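Side-chain contacts in aerobic respiration control sensor protein ArcB (Escherichia coli, PDB 2A0B), which relays phosphoryl groups as the sensor kinase of the ArcB/ArcA two-component system for anaerobic repression, here represented by its histidine-containing phosphotransfer (HPt) domain: residues M16-L21 with K116-K121; V35-M40 with H110-L115; P41-V46 with H64-A69; Q79-Q84 with I101-E106. All coordinates share one frame; numbering follows the deposited sequence.

How the interactions relate
The four contacts fold one helical chain back on itself. Near the N terminus, helix 14-23 opens interaction 1, which closes only at the C-terminal end of helix 93-122 and so spans nearly the whole domain. Within that span, interaction 2 joins helix 26-52 to the same long last helix. Inside interaction 2 lie two shorter closures in series: interaction 3 pairs helix 26-52 with helix 56-72, and interaction 4 then pairs helix 76-85 with helix 93-122. None of them cross. Interactions 2, 3 and 4 meet around Met40, Ile66 and Met104 in the bundle core, whereas interaction 1 lies toward one end.

Interaction 1: M16-L21 with K116-K121; sequences MLEQYL and KAWVAK
Trp118 drives the six-membered part of its indole against Leu17, Glu18 and Leu21, fastening helix 14-23 to the C-terminal end of helix 93-122. The two short helical segments run with their N-to-C directions 45° apart and their axes 11.9 Å from each other at closest approach, a gap spanned by the long aromatic side chain. Its CG stands opposite the backbone N (chi1 -174°), which projects the ring away from its own helix. The close packing is on the leucine side: Leu17 CB lies 3.7 Å from Trp118 CZ3, and Leu21 CD1 comes within 3.9 Å of that same ring carbon, the leucine running alongside the indole and pointing the other way. Leu17 CD1 hangs over the rim of one ring face. Leu12 adds a further apolar contact to both Leu17 and Trp118. The solvent side is looser. There Glu18, an exposed residue, brings CG to the ring edge, 3.8 Å from Trp118 CZ2, and its carboxylate lies nearly coplanar with the indole, 24° between the planes. Exchanging Trp118 for an alanine would probably open a gap between the helices and leave both leucines without their shared partner. No hydrogen bond joins the two segments, so their attachment here rests on dispersion and the burial of apolar surface around one indole.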
loop_
_atom_site.group_PDB
_atom_site.type_symbol
_atom_site.label_atom_id
_atom_site.label_comp_id
_atom_site.label_asym_id
_atom_site.label_seq_id
_atom_site.Cartn_x
_atom_site.Cartn_y
_atom_site.Cartn_z
ATOM N N MET A 16 3.165 -6.117 13.756
ATOM C CA MET A 16 2.795 -7.229 12.880
ATOM C C MET A 16 4.055 -7.824 12.292
ATOM O O MET A 16 4.290 -9.058 12.226
ATOM C CB MET A 16 1.792 -6.839 11.790
ATOM C CG MET A 16 1.552 -7.918 10.728
ATOM S SD MET A 16 2.744 -7.819 9.385
ATOM C CE MET A 16 1.887 -8.601 8.025
ATOM N N LEU A 17 4.997 -6.997 11.782
ATOM C CA LEU A 17 6.203 -7.499 11.174
ATOM C C LEU A 17 7.075 -8.251 12.190
ATOM O O LEU A 17 7.690 -9.242 11.734
ATOM C CB LEU A 17 7.002 -6.310 10.535
ATOM C CG LEU A 17 6.254 -5.847 9.284
ATOM C CD1 LEU A 17 6.846 -4.426 8.962
ATOM C CD2 LEU A 17 6.446 -6.696 8.044
ATOM N N GLU A 18 7.150 -7.789 13.418
ATOM C CA GLU A 18 8.017 -8.453 14.389
ATOM C C GLU A 18 7.370 -9.837 14.707
ATOM O O GLU A 18 8.179 -10.789 14.792
ATOM C CB GLU A 18 8.191 -7.629 15.637
ATOM C CG GLU A 18 9.220 -6.528 15.294
ATOM C CD GLU A 18 9.711 -5.729 16.477
ATOM O OE1 GLU A 18 9.289 -5.918 17.632
ATOM O OE2 GLU A 18 10.610 -4.874 16.225
ATOM N N GLN A 19 6.051 -9.822 14.806
ATOM C CA GLN A 19 5.421 -11.145 15.098
ATOM C C GLN A 19 5.655 -12.030 13.894
ATOM O O GLN A 19 5.993 -13.268 14.027
ATOM C CB GLN A 19 3.936 -10.913 15.322
ATOM C CG GLN A 19 3.161 -12.218 15.600
ATOM C CD GLN A 19 1.672 -11.953 15.702
ATOM O OE1 GLN A 19 1.144 -11.947 16.816
ATOM N NE2 GLN A 19 0.952 -11.776 14.624
ATOM N N TYR A 20 5.498 -11.578 12.664
ATOM C CA TYR A 20 5.748 -12.351 11.480
ATOM C C TYR A 20 7.143 -12.917 11.393
ATOM O O TYR A 20 7.323 -14.122 11.013
ATOM C CB TYR A 20 5.427 -11.528 10.227
ATOM C CG TYR A 20 3.994 -11.763 9.817
ATOM C CD1 TYR A 20 2.949 -11.774 10.741
ATOM C CD2 TYR A 20 3.692 -11.971 8.489
ATOM C CE1 TYR A 20 1.634 -11.988 10.359
ATOM C CE2 TYR A 20 2.381 -12.180 8.085
ATOM C CZ TYR A 20 1.362 -12.190 9.028
ATOM O OH TYR A 20 0.071 -12.413 8.571
ATOM N N LEU A 21 8.169 -12.194 11.786
ATOM C CA LEU A 21 9.542 -12.667 11.750
ATOM C C LEU A 21 9.691 -13.881 12.702
ATOM O O LEU A 21 10.456 -14.778 12.354
ATOM C CB LEU A 21 10.542 -11.585 12.153
ATOM C CG LEU A 21 10.983 -10.697 10.966
ATOM C CD1 LEU A 21 11.804 -9.567 11.591
ATOM C CD2 LEU A 21 11.802 -11.466 9.948
ATOM N N LYS A 116 12.223 -2.872 2.960
ATOM C CA LYS A 116 13.400 -3.744 2.665
ATOM C C LYS A 116 14.491 -3.476 3.659
ATOM O O LYS A 116 15.157 -4.357 4.216
ATOM C CB LYS A 116 13.932 -3.568 1.267
ATOM C CG LYS A 116 13.112 -4.238 0.203
ATOM C CD LYS A 116 13.557 -3.954 -1.197
ATOM C CE LYS A 116 12.798 -4.707 -2.260
ATOM N NZ LYS A 116 13.204 -4.275 -3.638
ATOM N N ALA A 117 14.784 -2.188 3.956
ATOM C CA ALA A 117 15.831 -1.862 4.888
ATOM C C ALA A 117 15.557 -2.336 6.285
ATOM O O ALA A 117 16.440 -2.800 6.994
ATOM C CB ALA A 117 16.044 -0.328 4.813
ATOM N N TRP A 118 14.307 -2.265 6.747
ATOM C CA TRP A 118 13.909 -2.663 8.077
ATOM C C TRP A 118 14.090 -4.200 8.194
ATOM O O TRP A 118 14.609 -4.573 9.258
ATOM C CB TRP A 118 12.416 -2.293 8.288
ATOM C CG TRP A 118 12.018 -2.574 9.707
ATOM C CD1 TRP A 118 12.142 -1.778 10.796
ATOM C CD2 TRP A 118 11.482 -3.833 10.191
ATOM N NE1 TRP A 118 11.718 -2.435 11.941
ATOM C CE2 TRP A 118 11.304 -3.694 11.559
ATOM C CE3 TRP A 118 11.160 -5.031 9.533
ATOM C CZ2 TRP A 118 10.798 -4.711 12.383
ATOM C CZ3 TRP A 118 10.663 -6.069 10.345
ATOM C CH2 TRP A 118 10.477 -5.871 11.697
ATOM N N VAL A 119 13.730 -4.888 7.138
ATOM C CA VAL A 119 13.829 -6.364 7.263
ATOM C C VAL A 119 15.314 -6.750 7.300
ATOM O O VAL A 119 15.686 -7.679 8.071
ATOM C CB VAL A 119 13.151 -7.105 6.129
ATOM C CG1 VAL A 119 13.383 -8.634 6.229
ATOM C CG2 VAL A 119 11.641 -6.943 6.076
ATOM N N ALA A 120 16.111 -6.052 6.518
ATOM C CA ALA A 120 17.565 -6.290 6.521
ATOM C C ALA A 120 18.165 -6.059 7.891
ATOM O O ALA A 120 18.994 -6.878 8.352
ATOM C CB ALA A 120 18.271 -5.404 5.508
ATOM N N LYS A 121 17.798 -5.032 8.624
ATOM C CA LYS A 121 18.304 -4.707 9.935
ATOM C C LYS A 121 17.765 -5.597 11.048
ATOM O O LYS A 121 18.469 -5.930 12.011
ATOM C CB LYS A 121 17.988 -3.246 10.259
ATOM C CG LYS A 121 18.424 -2.786 11.638
ATOM C CD LYS A 121 18.919 -1.339 11.618
ATOM C CE LYS A 121 20.086 -1.175 12.585
ATOM N NZ LYS A 121 21.365 -0.985 11.831
#

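Interaction 2: V35-M40 with H110-L115; sequences VFEKMM and HDVEVL
Glu37 and Val112 mark the nearest approach of the two helical backbones, with 7.6 Å between their CA atoms. Val112 points into the contact and divides its two methyl groups between neighbouring residues of helix 26-52. CG2 meets the edge of the Phe36 ring, close to the ring plane and 3.9 Å from CE2, with CD2 at much the same distance. CG1, set opposite the backbone N by chi1 of 162°, turns instead to Glu37 and lies 3.6 Å from its CG. The glutamate thus contributes hydrocarbon here: its extended chain passes the methyl obliquely, CD following at 3.8 Å from Val112 CG1. Both segments belong to the four-helix bundle of the HPt domain, and the contact joins the bundle's first long helix, 26-52, to its last, 93-122. Toward the interior, Phe36 is held from more than one direction. Met40, one turn along the same helix, sets CG 3.3 Å above one ring face, displaced toward the rim, while Leu75 and Leu78 touch the Phe36 side chain from the region where helix 76-85 begins. An alanine at Val112 would probably open a gap beside the Phe36 edge and deprive the Glu37 chain of the methyl that flanks it. At the partly exposed margin the Glu37 carboxylate continues past the valine, and OE2 forms a salt bridge with Lys116 NZ, one helical turn beyond Val112 on helix 93-122.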
loop_
_atom_site.group_PDB
_atom_site.type_symbol
_atom_site.label_atom_id
_atom_site.label_comp_id
_atom_site.label_asym_id
_atom_site.label_seq_id
_atom_site.Cartn_x
_atom_site.Cartn_y
_atom_site.Cartn_z
ATOM N N VAL A 35 6.621 -9.842 -4.924
ATOM C CA VAL A 35 5.422 -9.935 -5.679
ATOM C C VAL A 35 4.649 -8.560 -5.646
ATOM O O VAL A 35 4.198 -8.162 -6.707
ATOM C CB VAL A 35 4.440 -11.028 -5.168
ATOM C CG1 VAL A 35 3.101 -10.986 -5.868
ATOM C CG2 VAL A 35 5.166 -12.349 -5.476
ATOM N N PHE A 36 4.661 -7.966 -4.503
ATOM C CA PHE A 36 3.969 -6.626 -4.376
ATOM C C PHE A 36 4.647 -5.654 -5.342
ATOM O O PHE A 36 3.887 -4.947 -6.048
ATOM C CB PHE A 36 4.069 -6.168 -2.950
ATOM C CG PHE A 36 3.382 -4.836 -2.666
ATOM C CD1 PHE A 36 2.031 -4.806 -2.417
ATOM C CD2 PHE A 36 4.157 -3.696 -2.633
ATOM C CE1 PHE A 36 1.440 -3.554 -2.134
ATOM C CE2 PHE A 36 3.557 -2.451 -2.390
ATOM C CZ PHE A 36 2.215 -2.404 -2.119
ATOM N N GLU A 37 5.980 -5.633 -5.323
ATOM C CA GLU A 37 6.630 -4.674 -6.267
ATOM C C GLU A 37 6.332 -4.899 -7.709
ATOM O O GLU A 37 6.291 -4.006 -8.571
ATOM C CB GLU A 37 8.154 -4.811 -6.136
ATOM C CG GLU A 37 8.813 -4.307 -4.887
ATOM C CD GLU A 37 10.325 -4.469 -5.133
ATOM O OE1 GLU A 37 10.886 -3.647 -5.852
ATOM O OE2 GLU A 37 10.892 -5.470 -4.697
ATOM N N LYS A 38 6.142 -6.175 -8.178
ATOM C CA LYS A 38 5.838 -6.399 -9.566
ATOM C C LYS A 38 4.394 -6.049 -9.937
ATOM O O LYS A 38 4.157 -5.820 -11.108
ATOM C CB LYS A 38 6.181 -7.831 -9.996
ATOM C CG LYS A 38 5.145 -8.902 -10.035
ATOM C CD LYS A 38 5.677 -10.126 -10.804
ATOM C CE LYS A 38 5.847 -11.313 -9.870
ATOM N NZ LYS A 38 6.415 -12.462 -10.654
ATOM N N MET A 39 3.486 -6.085 -8.927
ATOM C CA MET A 39 2.099 -5.841 -9.287
ATOM C C MET A 39 1.691 -4.351 -9.160
ATOM O O MET A 39 0.774 -3.938 -9.863
ATOM C CB MET A 39 1.146 -6.599 -8.354
ATOM C CG MET A 39 1.431 -8.124 -8.366
ATOM S SD MET A 39 1.308 -8.903 -9.966
ATOM C CE MET A 39 -0.367 -8.629 -10.414
ATOM N N MET A 40 2.433 -3.673 -8.301
ATOM C CA MET A 40 2.015 -2.274 -8.010
ATOM C C MET A 40 2.020 -1.358 -9.207
ATOM O O MET A 40 1.056 -0.542 -9.317
ATOM C CB MET A 40 2.804 -1.710 -6.850
ATOM C CG MET A 40 2.238 -1.811 -5.458
ATOM S SD MET A 40 0.559 -1.119 -5.295
ATOM C CE MET A 40 0.874 0.522 -4.585
ATOM N N HIS A 110 9.292 4.154 -2.570
ATOM C CA HIS A 110 9.984 4.518 -1.377
ATOM C C HIS A 110 9.606 3.739 -0.136
ATOM O O HIS A 110 10.377 3.341 0.707
ATOM C CB HIS A 110 9.845 6.075 -1.147
ATOM C CG HIS A 110 10.268 6.544 0.186
ATOM N ND1 HIS A 110 11.593 6.727 0.523
ATOM C CD2 HIS A 110 9.631 6.889 1.342
ATOM C CE1 HIS A 110 11.732 7.125 1.757
ATOM N NE2 HIS A 110 10.544 7.250 2.299
ATOM N N ASP A 111 8.254 3.529 0.030
ATOM C CA ASP A 111 7.762 2.756 1.149
ATOM C C ASP A 111 8.319 1.266 0.989
ATOM O O ASP A 111 8.696 0.851 2.091
ATOM C CB ASP A 111 6.234 2.673 1.078
ATOM C CG ASP A 111 5.456 3.879 1.572
ATOM O OD1 ASP A 111 5.910 4.990 1.127
ATOM O OD2 ASP A 111 4.532 3.912 2.383
ATOM N N VAL A 112 8.375 0.825 -0.215
ATOM C CA VAL A 112 8.968 -0.591 -0.317
ATOM C C VAL A 112 10.422 -0.579 0.072
ATOM O O VAL A 112 10.937 -1.440 0.812
ATOM C CB VAL A 112 8.773 -1.065 -1.728
ATOM C CG1 VAL A 112 9.685 -2.251 -2.118
ATOM C CG2 VAL A 112 7.298 -1.377 -2.057
ATOM N N GLU A 113 11.191 0.505 -0.342
ATOM C CA GLU A 113 12.593 0.521 0.091
ATOM C C GLU A 113 12.795 0.611 1.554
ATOM O O GLU A 113 13.733 0.121 2.201
ATOM C CB GLU A 113 13.272 1.784 -0.578
ATOM C CG GLU A 113 13.373 1.610 -2.054
ATOM C CD GLU A 113 13.758 2.865 -2.842
ATOM O OE1 GLU A 113 13.682 3.958 -2.260
ATOM O OE2 GLU A 113 14.105 2.718 -4.007
ATOM N N VAL A 114 11.961 1.333 2.358
ATOM C CA VAL A 114 11.952 1.442 3.770
ATOM C C VAL A 114 11.661 0.023 4.416
ATOM O O VAL A 114 12.365 -0.243 5.350
ATOM C CB VAL A 114 10.915 2.473 4.277
ATOM C CG1 VAL A 114 10.792 2.468 5.768
ATOM C CG2 VAL A 114 11.473 3.876 3.855
ATOM N N LEU A 115 10.732 -0.674 3.833
ATOM C CA LEU A 115 10.474 -2.047 4.440
ATOM C C LEU A 115 11.656 -2.945 4.138
ATOM O O LEU A 115 12.076 -3.622 5.097
ATOM C CB LEU A 115 9.157 -2.503 3.848
ATOM C CG LEU A 115 8.846 -4.018 4.205
ATOM C CD1 LEU A 115 8.794 -4.110 5.666
ATOM C CD2 LEU A 115 7.574 -4.374 3.435
#

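Interaction 3: P41-V46 with H64-A69; sequences PGYVSV and HKIKGA
From Lys65 to Ala69, three residues of helix 56-72 pack in turn against Tyr43 of helix 26-52. The residue just ahead of them, His64, is the phosphorylation site; its ring takes no part in the contact, and ND1 is hydrogen-bonded to Gln86. Lys65 crosses the tyrosine at about a right angle and lays CD over one ring face, a CH-pi contact with 4.2 Å from CD to the ring centroid and 22° off the ring normal. In the conformer described, a bend at chi3 (-62°) turns the rest of the chain so that NZ forms a salt bridge with Glu62, one turn earlier. Ile66 works nearer the root of the tyrosine: CG1 is 3.8 Å from Tyr43 CB, CD1 3.9 Å from the same atom, and the two side chains lie alongside with their tips pointing opposite ways. Lys67 serves another helix, its NZ bonded to Gln83 of helix 76-85. Ala69 closes the row, its CB at the ring edge 4.4 Å from Tyr43 CE2. Tyr43 thus contacts about one turn of a nearly antiparallel partner, the segments crossing at -152°. Ala69 also touches Phe36, extending the seam between helices 26-52 and 56-72. On the inner side of this partly buried seam, Ile66 packs on Met104 and Val44 on Trp108, tying the pair to helix 93-122.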
loop_
_atom_site.group_PDB
_atom_site.type_symbol
_atom_site.label_atom_id
_atom_site.label_comp_id
_atom_site.label_asym_id
_atom_site.label_seq_id
_atom_site.Cartn_x
_atom_site.Cartn_y
_atom_site.Cartn_z
ATOM N N PRO A 41 2.956 -1.430 -10.127
ATOM C CA PRO A 41 2.889 -0.559 -11.297
ATOM C C PRO A 41 1.570 -0.659 -12.017
ATOM O O PRO A 41 0.890 0.342 -12.407
ATOM C CB PRO A 41 4.060 -0.959 -12.202
ATOM C CG PRO A 41 5.015 -1.573 -11.251
ATOM C CD PRO A 41 4.183 -2.255 -10.166
ATOM N N GLY A 42 1.046 -1.873 -12.254
ATOM C CA GLY A 42 -0.199 -2.097 -12.891
ATOM C C GLY A 42 -1.385 -1.671 -12.055
ATOM O O GLY A 42 -2.374 -1.157 -12.611
ATOM N N TYR A 43 -1.375 -1.835 -10.735
ATOM C CA TYR A 43 -2.450 -1.441 -9.856
ATOM C C TYR A 43 -2.561 0.134 -9.901
ATOM O O TYR A 43 -3.693 0.580 -9.956
ATOM C CB TYR A 43 -2.294 -1.906 -8.409
ATOM C CG TYR A 43 -2.339 -3.458 -8.205
ATOM C CD1 TYR A 43 -2.740 -4.259 -9.220
ATOM C CD2 TYR A 43 -1.920 -3.859 -6.946
ATOM C CE1 TYR A 43 -2.782 -5.676 -8.979
ATOM C CE2 TYR A 43 -1.955 -5.276 -6.661
ATOM C CZ TYR A 43 -2.371 -6.023 -7.728
ATOM O OH TYR A 43 -2.453 -7.454 -7.516
ATOM N N VAL A 44 -1.393 0.739 -9.907
ATOM C CA VAL A 44 -1.498 2.252 -9.880
ATOM C C VAL A 44 -1.953 2.726 -11.244
ATOM O O VAL A 44 -2.815 3.635 -11.296
ATOM C CB VAL A 44 -0.155 2.803 -9.448
ATOM C CG1 VAL A 44 -0.110 4.345 -9.734
ATOM C CG2 VAL A 44 0.163 2.630 -7.979
ATOM N N SER A 45 -1.528 2.106 -12.344
ATOM C CA SER A 45 -2.018 2.476 -13.656
ATOM C C SER A 45 -3.519 2.294 -13.784
ATOM O O SER A 45 -4.242 3.086 -14.413
ATOM C CB SER A 45 -1.263 1.746 -14.769
ATOM O OG SER A 45 0.124 2.030 -14.633
ATOM N N VAL A 46 -4.102 1.235 -13.203
ATOM C CA VAL A 46 -5.541 1.029 -13.233
ATOM C C VAL A 46 -6.240 2.104 -12.400
ATOM O O VAL A 46 -7.280 2.600 -12.845
ATOM C CB VAL A 46 -5.947 -0.371 -12.714
ATOM C CG1 VAL A 46 -7.444 -0.507 -12.495
ATOM C CG2 VAL A 46 -5.450 -1.394 -13.748
ATOM N N HIS A 64 -9.461 -1.076 -2.862
ATOM C CA HIS A 64 -9.618 -2.246 -1.958
ATOM C C HIS A 64 -8.557 -3.302 -2.275
ATOM O O HIS A 64 -8.052 -3.874 -1.268
ATOM C CB HIS A 64 -11.006 -2.803 -2.305
ATOM C CG HIS A 64 -11.369 -3.992 -1.421
ATOM N ND1 HIS A 64 -11.585 -3.906 -0.085
ATOM C CD2 HIS A 64 -11.480 -5.302 -1.802
ATOM C CE1 HIS A 64 -11.874 -5.152 0.395
ATOM N NE2 HIS A 64 -11.813 -5.943 -0.638
ATOM N N LYS A 65 -8.272 -3.521 -3.523
ATOM C CA LYS A 65 -7.231 -4.518 -3.875
ATOM C C LYS A 65 -5.876 -4.111 -3.317
ATOM O O LYS A 65 -5.154 -4.880 -2.661
ATOM C CB LYS A 65 -7.214 -4.695 -5.366
ATOM C CG LYS A 65 -6.505 -5.905 -5.967
ATOM C CD LYS A 65 -6.432 -5.778 -7.488
ATOM C CE LYS A 65 -7.826 -5.736 -8.092
ATOM N NZ LYS A 65 -7.811 -5.514 -9.565
ATOM N N ILE A 66 -5.533 -2.797 -3.507
ATOM C CA ILE A 66 -4.244 -2.381 -2.938
ATOM C C ILE A 66 -4.224 -2.408 -1.476
ATOM O O ILE A 66 -3.175 -2.692 -0.829
ATOM C CB ILE A 66 -3.978 -0.913 -3.505
ATOM C CG1 ILE A 66 -3.700 -0.996 -4.983
ATOM C CG2 ILE A 66 -2.802 -0.313 -2.766
ATOM C CD1 ILE A 66 -3.869 0.378 -5.691
ATOM N N LYS A 67 -5.265 -2.047 -0.693
ATOM C CA LYS A 67 -5.384 -2.040 0.713
ATOM C C LYS A 67 -4.988 -3.501 1.234
ATOM O O LYS A 67 -4.217 -3.554 2.151
ATOM C CB LYS A 67 -6.803 -1.697 1.174
ATOM C CG LYS A 67 -6.938 -1.742 2.673
ATOM C CD LYS A 67 -8.370 -1.663 3.167
ATOM C CE LYS A 67 -8.454 -1.813 4.689
ATOM N NZ LYS A 67 -9.925 -1.942 5.014
ATOM N N GLY A 68 -5.665 -4.407 0.553
ATOM C CA GLY A 68 -5.368 -5.814 1.033
ATOM C C GLY A 68 -3.923 -6.212 0.761
ATOM O O GLY A 68 -3.276 -6.852 1.646
ATOM N N ALA A 69 -3.454 -5.954 -0.431
ATOM C CA ALA A 69 -2.090 -6.274 -0.885
ATOM C C ALA A 69 -1.082 -5.664 0.031
ATOM O O ALA A 69 -0.166 -6.251 0.605
ATOM C CB ALA A 69 -1.844 -5.943 -2.336
#

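Interaction 4: Q79-Q84 with I101-E106; sequences QQLGQQ and IEEMKE. With ZN (zinc ion), chain B.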
loop_
_atom_site.group_PDB
_atom_site.type_symbol
_atom_site.label_atom_id
_atom_site.label_comp_id
_atom_site.label_asym_id
_atom_site.label_seq_id
_atom_site.Cartn_x
_atom_site.Cartn_y
_atom_site.Cartn_z
ATOM N N GLN A 79 -1.588 0.950 3.165
ATOM C CA GLN A 79 -2.914 0.355 3.473
ATOM C C GLN A 79 -3.974 1.405 3.859
ATOM O O GLN A 79 -5.084 1.329 3.333
ATOM C CB GLN A 79 -2.704 -0.620 4.656
ATOM C CG GLN A 79 -3.979 -1.441 4.927
ATOM C CD GLN A 79 -3.820 -2.236 6.205
ATOM O OE1 GLN A 79 -4.501 -3.266 6.331
ATOM N NE2 GLN A 79 -3.008 -1.863 7.142
ATOM N N GLN A 80 -3.500 2.391 4.599
ATOM C CA GLN A 80 -4.414 3.482 5.015
ATOM C C GLN A 80 -4.803 4.348 3.824
ATOM O O GLN A 80 -6.000 4.705 3.670
ATOM C CB GLN A 80 -3.807 4.308 6.130
ATOM C CG GLN A 80 -4.753 5.398 6.642
ATOM C CD GLN A 80 -6.139 4.924 7.014
ATOM O OE1 GLN A 80 -6.322 3.776 7.486
ATOM N NE2 GLN A 80 -7.165 5.767 6.812
ATOM N N LEU A 81 -3.859 4.581 2.890
ATOM C CA LEU A 81 -4.295 5.298 1.660
ATOM C C LEU A 81 -5.325 4.577 0.848
ATOM O O LEU A 81 -6.275 4.982 0.209
ATOM C CB LEU A 81 -3.097 5.581 0.711
ATOM C CG LEU A 81 -2.227 6.755 1.102
ATOM C CD1 LEU A 81 -1.078 6.803 0.109
ATOM C CD2 LEU A 81 -3.120 7.990 1.050
ATOM N N GLY A 82 -5.139 3.186 0.781
ATOM C CA GLY A 82 -6.086 2.391 0.001
ATOM C C GLY A 82 -7.414 2.363 0.799
ATOM O O GLY A 82 -8.392 2.381 0.041
ATOM N N GLN A 83 -7.406 2.394 2.076
ATOM C CA GLN A 83 -8.662 2.467 2.843
ATOM C C GLN A 83 -9.403 3.773 2.498
ATOM O O GLN A 83 -10.601 3.728 2.195
ATOM C CB GLN A 83 -8.374 2.359 4.324
ATOM C CG GLN A 83 -9.575 2.693 5.197
ATOM C CD GLN A 83 -10.661 1.655 5.083
ATOM O OE1 GLN A 83 -10.464 0.571 4.544
ATOM N NE2 GLN A 83 -11.870 1.968 5.578
ATOM N N GLN A 84 -8.625 4.883 2.476
ATOM C CA GLN A 84 -9.324 6.150 2.107
ATOM C C GLN A 84 -9.844 6.110 0.706
ATOM O O GLN A 84 -11.015 6.496 0.452
ATOM C CB GLN A 84 -8.309 7.315 2.251
ATOM C CG GLN A 84 -7.937 7.591 3.681
ATOM C CD GLN A 84 -6.660 8.398 3.863
ATOM O OE1 GLN A 84 -6.172 8.510 4.979
ATOM N NE2 GLN A 84 -5.999 8.886 2.834
ATOM N N ILE A 101 -4.473 9.231 -4.822
ATOM C CA ILE A 101 -3.965 8.429 -5.916
ATOM C C ILE A 101 -2.565 8.898 -6.246
ATOM O O ILE A 101 -1.602 8.189 -6.419
ATOM C CB ILE A 101 -4.904 8.337 -7.096
ATOM C CG1 ILE A 101 -6.191 7.566 -6.631
ATOM C CG2 ILE A 101 -4.200 7.804 -8.324
ATOM C CD1 ILE A 101 -7.256 7.599 -7.739
ATOM N N GLU A 102 -2.416 10.261 -6.515
ATOM C CA GLU A 102 -1.074 10.749 -6.812
ATOM C C GLU A 102 -0.089 10.530 -5.694
ATOM O O GLU A 102 1.091 10.242 -5.977
ATOM C CB GLU A 102 -1.248 12.299 -7.018
ATOM C CG GLU A 102 0.085 12.911 -7.424
ATOM C CD GLU A 102 0.687 12.493 -8.734
ATOM O OE1 GLU A 102 0.060 11.992 -9.699
ATOM O OE2 GLU A 102 1.927 12.666 -8.798
ATOM N N GLU A 103 -0.412 10.679 -4.437
ATOM C CA GLU A 103 0.397 10.440 -3.280
ATOM C C GLU A 103 0.903 8.954 -3.310
ATOM O O GLU A 103 2.090 8.716 -3.199
ATOM C CB GLU A 103 -0.382 10.667 -2.021
ATOM C CG GLU A 103 0.475 10.490 -0.802
ATOM C CD GLU A 103 -0.304 10.644 0.454
ATOM O OE1 GLU A 103 -1.426 11.283 0.516
ATOM O OE2 GLU A 103 0.126 10.176 1.536
ATOM N N MET A 104 -0.095 8.106 -3.547
ATOM C CA MET A 104 0.306 6.660 -3.694
ATOM C C MET A 104 1.280 6.441 -4.809
ATOM O O MET A 104 2.302 5.736 -4.646
ATOM C CB MET A 104 -0.960 5.827 -4.036
ATOM C CG MET A 104 -0.532 4.366 -4.291
ATOM S SD MET A 104 -0.987 3.337 -2.859
ATOM C CE MET A 104 -2.768 3.479 -3.098
ATOM N N LYS A 105 1.062 6.995 -6.008
ATOM C CA LYS A 105 1.875 6.825 -7.181
ATOM C C LYS A 105 3.303 7.279 -6.876
ATOM O O LYS A 105 4.307 6.655 -7.266
ATOM C CB LYS A 105 1.270 7.621 -8.339
ATOM C CG LYS A 105 2.176 7.654 -9.580
ATOM C CD LYS A 105 1.470 8.482 -10.657
ATOM C CE LYS A 105 1.936 8.069 -12.048
ATOM N NZ LYS A 105 1.514 9.078 -13.078
ATOM N N GLU A 106 3.396 8.451 -6.243
ATOM C CA GLU A 106 4.712 9.032 -5.998
ATOM C C GLU A 106 5.501 8.316 -4.929
ATOM O O GLU A 106 6.745 8.373 -4.988
ATOM C CB GLU A 106 4.626 10.543 -5.558
ATOM C CG GLU A 106 4.172 11.418 -6.723
ATOM C CD GLU A 106 4.025 12.913 -6.323
ATOM O OE1 GLU A 106 4.597 13.350 -5.337
ATOM O OE2 GLU A 106 3.274 13.533 -7.087
HETATM ZN ZN ZN B . 1.823 9.011 1.804
#
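Glu103 OE2 binds the zinc ion at 2.1 Å, while both Leu81 methyls, from helix 76-85, lie over one face of its carboxylate. His77 NE2 and Glu107 OE2 bind the same metal, so the site bridges two helices of the HPt four-helix bundle: one histidine from helix 76-85 and two glutamates a turn apart on helix 93-122. Glu103 gets there by stretching out fully, with CG opposite the backbone N (chi1 -177°) and the chain extended beyond it. Leu81 meets it with both branches. Leu81 CD2 lies 3.7 Å from Glu103 OE1 and Leu81 CD1 3.9 Å from Glu103 OE2, and the side chains cross at a slant. An apolar fork lying over the carboxylate face in this way probably limits how the group can turn, and the metal probably draws off part of its negative charge. Leu81 CD1 also reaches the next residue of the partner helix, 4.3 Å from Met104 CB, where the backbones come nearest, with 7.2 Å between the CA atoms of Leu81 and Met104. Met104 continues into the buried core, packing on Met40 and Ile85, and Leu81 is flanked further by Trp100 and Glu107. Within helix 76-85, a weak hydrogen bond runs from Gln80 NE2 to Gln84 OE1 at 3.4 Å, along one turn. The glutamate's grip on the metal is one-sided: Glu103 OE1 stays 4.2 Å from the zinc ion.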